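Local structure of bifunctional protein PutA (Bdellovibrio bacteriovorus, 5UR2) at residues A209-S214 against K246-E251. The protein probably catalyses both steps of proline oxidation to glutamate, using FAD for proline dehydrogenation and NAD(+) for oxidation of glutamate semialdehyde. Residues are numbered along the deposited sequence; the frame is centred on the assembly and turned at random.
Sequences AAWDES and KHLTLE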
ATOM      1  N   ALA B 209     -20.713  35.163   8.063  1.00 25.97           N
ATOM      2  CA  ALA B 209     -19.763  36.098   7.481  1.00 22.26           C
ATOM      3  C   ALA B 209     -20.411  37.456   7.265  1.00 28.00           C
ATOM      4  O   ALA B 209     -19.742  38.493   7.363  1.00 28.92           O
ATOM      5  CB  ALA B 209     -19.198  35.532   6.173  1.00 16.89           C
ATOM      6  N   ALA B 210     -21.715  37.472   7.025  1.00 24.96           N
ATOM      7  CA  ALA B 210     -22.491  38.709   6.994  1.00 18.65           C
ATOM      8  C   ALA B 210     -23.244  38.873   8.312  1.00 25.32           C
ATOM      9  O   ALA B 210     -24.475  38.906   8.365  1.00 24.71           O
ATOM     10  CB  ALA B 210     -23.440  38.714   5.806  1.00 23.52           C
ATOM     11  N   TRP B 211     -22.447  38.957   9.382  1.00 24.93           N
ATOM     12  CA  TRP B 211     -22.964  38.936  10.744  1.00 23.70           C
ATOM     13  C   TRP B 211     -24.008  40.020  10.965  1.00 24.63           C
ATOM     14  O   TRP B 211     -25.122  39.734  11.411  1.00 29.22           O
ATOM     15  CB  TRP B 211     -21.813  39.106  11.723  1.00 17.98           C
ATOM     16  CG  TRP B 211     -22.176  38.949  13.169  1.00 27.66           C
ATOM     17  CD1 TRP B 211     -22.497  39.948  14.055  1.00 25.47           C
ATOM     18  CD2 TRP B 211     -22.220  37.726  13.912  1.00 24.74           C
ATOM     19  NE1 TRP B 211     -22.737  39.417  15.292  1.00 25.85           N
ATOM     20  CE2 TRP B 211     -22.582  38.056  15.236  1.00 24.85           C
ATOM     21  CE3 TRP B 211     -21.991  36.376  13.584  1.00 22.03           C
ATOM     22  CZ2 TRP B 211     -22.719  37.091  16.237  1.00 21.18           C
ATOM     23  CZ3 TRP B 211     -22.127  35.422  14.578  1.00 19.74           C
ATOM     24  CH2 TRP B 211     -22.487  35.782  15.889  1.00 21.45           C
ATOM     25  N   ASP B 212     -23.654  41.280  10.692  1.00 23.91           N
ATOM     26  CA  ASP B 212     -24.553  42.389  11.011  1.00 28.38           C
ATOM     27  C   ASP B 212     -25.844  42.310  10.204  1.00 27.92           C
ATOM     28  O   ASP B 212     -26.930  42.583  10.726  1.00 22.37           O
ATOM     29  CB  ASP B 212     -23.881  43.740  10.757  1.00 33.75           C
ATOM     30  CG  ASP B 212     -22.713  44.011  11.677  1.00 39.90           C
ATOM     31  OD1 ASP B 212     -22.610  43.366  12.737  1.00 29.86           O
ATOM     32  OD2 ASP B 212     -21.929  44.936  11.363  1.00 52.86           O
ATOM     33  N   GLU B 213     -25.747  41.940   8.927  1.00 30.31           N
ATOM     34  CA  GLU B 213     -26.953  41.834   8.116  1.00 30.54           C
ATOM     35  C   GLU B 213     -27.868  40.726   8.634  1.00 26.75           C
ATOM     36  O   GLU B 213     -29.079  40.926   8.788  1.00 23.89           O
ATOM     37  CB  GLU B 213     -26.575  41.592   6.657  1.00 32.26           C
ATOM     38  CG  GLU B 213     -27.781  41.552   5.750  1.00 50.07           C
ATOM     39  CD  GLU B 213     -27.410  41.578   4.288  1.00 65.92           C
ATOM     40  OE1 GLU B 213     -28.312  41.335   3.453  1.00 70.58           O
ATOM     41  OE2 GLU B 213     -26.222  41.842   3.978  1.00 68.22           O
ATOM     42  N   SER B 214     -27.289  39.555   8.939  1.00 27.41           N
ATOM     43  CA  SER B 214     -28.069  38.437   9.466  1.00 25.95           C
ATOM     44  C   SER B 214     -28.742  38.805  10.776  1.00 29.44           C
ATOM     45  O   SER B 214     -29.924  38.502  10.985  1.00 22.61           O
ATOM     46  CB  SER B 214     -27.173  37.219   9.676  1.00 27.20           C
ATOM     47  OG  SER B 214     -26.636  36.746   8.445  1.00 30.83           O
ATOM     48  N   LYS B 246     -25.226  30.171  18.800  1.00 19.54           N
ATOM     49  CA  LYS B 246     -25.434  30.573  20.192  1.00 18.07           C
ATOM     50  C   LYS B 246     -25.112  32.047  20.387  1.00 23.01           C
ATOM     51  O   LYS B 246     -25.916  32.794  20.951  1.00 23.63           O
ATOM     52  CB  LYS B 246     -24.587  29.719  21.150  1.00 16.87           C
ATOM     53  CG  LYS B 246     -24.921  29.946  22.633  1.00 17.13           C
ATOM     54  CD  LYS B 246     -24.091  31.068  23.283  1.00 17.13           C
ATOM     55  CE  LYS B 246     -22.590  30.723  23.296  1.00 22.39           C
ATOM     56  NZ  LYS B 246     -21.730  31.744  24.008  1.00 16.83           N
ATOM     57  N   HIS B 247     -23.926  32.477  19.945  1.00 20.39           N
ATOM     58  CA  HIS B 247     -23.530  33.869  20.132  1.00 23.95           C
ATOM     59  C   HIS B 247     -24.469  34.804  19.372  1.00 23.15           C
ATOM     60  O   HIS B 247     -24.909  35.831  19.906  1.00 22.96           O
ATOM     61  CB  HIS B 247     -22.065  34.043  19.703  1.00 24.57           C
ATOM     62  CG  HIS B 247     -21.508  35.404  19.978  1.00 44.48           C
ATOM     63  ND1 HIS B 247     -20.345  35.866  19.391  1.00 48.71           N
ATOM     64  CD2 HIS B 247     -21.958  36.412  20.765  1.00 47.20           C
ATOM     65  CE1 HIS B 247     -20.105  37.098  19.806  1.00 47.08           C
ATOM     66  NE2 HIS B 247     -21.071  37.454  20.637  1.00 43.76           N
ATOM     67  N   LEU B 248     -24.827  34.437  18.141  1.00 23.41           N
ATOM     68  CA  LEU B 248     -25.749  35.259  17.368  1.00 25.23           C
ATOM     69  C   LEU B 248     -27.095  35.402  18.082  1.00 25.48           C
ATOM     70  O   LEU B 248     -27.668  36.494  18.133  1.00 25.80           O
ATOM     71  CB  LEU B 248     -25.918  34.660  15.974  1.00 19.52           C
ATOM     72  CG  LEU B 248     -26.838  35.370  14.979  1.00 25.13           C
ATOM     73  CD1 LEU B 248     -26.328  36.775  14.682  1.00 25.48           C
ATOM     74  CD2 LEU B 248     -26.952  34.554  13.701  1.00 22.13           C
ATOM     75  N   THR B 249     -27.601  34.312  18.661  1.00 22.00           N
ATOM     76  CA  THR B 249     -28.877  34.358  19.368  1.00 22.43           C
ATOM     77  C   THR B 249     -28.825  35.329  20.540  1.00 29.04           C
ATOM     78  O   THR B 249     -29.797  36.045  20.809  1.00 25.43           O
ATOM     79  CB  THR B 249     -29.267  32.953  19.827  1.00 22.35           C
ATOM     80  OG1 THR B 249     -29.302  32.092  18.680  1.00 21.83           O
ATOM     81  CG2 THR B 249     -30.655  32.958  20.489  1.00 21.40           C
ATOM     82  N   LEU B 250     -27.703  35.362  21.255  1.00 18.47           N
ATOM     83  CA  LEU B 250     -27.602  36.250  22.403  1.00 18.70           C
ATOM     84  C   LEU B 250     -27.579  37.720  21.977  1.00 18.96           C
ATOM     85  O   LEU B 250     -28.214  38.562  22.621  1.00 20.97           O
ATOM     86  CB  LEU B 250     -26.369  35.885  23.226  1.00 27.66           C
ATOM     87  CG  LEU B 250     -26.490  34.506  23.897  1.00 30.49           C
ATOM     88  CD1 LEU B 250     -25.261  34.191  24.736  1.00 27.25           C
ATOM     89  CD2 LEU B 250     -27.762  34.414  24.727  1.00 23.13           C
ATOM     90  N   GLU B 251     -26.854  38.049  20.900  1.00 20.84           N
ATOM     91  CA  GLU B 251     -26.878  39.415  20.384  1.00 25.63           C
ATOM     92  C   GLU B 251     -28.270  39.786  19.876  1.00 24.75           C
ATOM     93  O   GLU B 251     -28.756  40.893  20.125  1.00 26.99           O
ATOM     94  CB  GLU B 251     -25.837  39.584  19.269  1.00 19.94           C
ATOM     95  CG  GLU B 251     -24.413  39.493  19.774  1.00 23.47           C
ATOM     96  CD  GLU B 251     -23.391  39.930  18.755  1.00 23.81           C
ATOM     97  OE1 GLU B 251     -23.774  40.449  17.681  1.00 27.82           O
ATOM     98  OE2 GLU B 251     -22.196  39.753  19.032  1.00 28.66           O
TER
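W211 reaches across to the helix 246-257 and meets it with the indole. W211 NE1 donates a hydrogen bond to E251 OE1 at 2.8 Å. The bond is nearly straight, 162° at the hydrogen. The carboxylate oxygen lies close to the ring plane of W211, but the N-H comes to it from above the carboxylate plane. The carboxylate and indole planes stand 77° apart. OE1 also forms a salt bridge with K215, one helical turn after W211, so it is gripped by two donors from the same helix. L248 packs over one face of the indole. L248 CD1 sits 4.0 Å from the centroid of the W211 six-membered ring, almost on the ring normal, in a CH-pi contact. The far rim of the ring presses on the helix itself, where W211 CH2 lies 3.5 Å from L248 N. The same W211 CH2 touches the side chain at L248 CB, 3.6 Å away. H247 adds an oblique aromatic neighbour, W211 CZ2 lying over one face of the imidazole. W211 CG is anti to the backbone N (chi1 -173°), which carries the ring out to the neighbouring helix. L248 also packs on K215 and L218. The contact joins helices 211-232 and 246-257, which follow the second and third strands of the proline dehydrogenase beta/alpha (TIM-type) barrel and pack side by side around it.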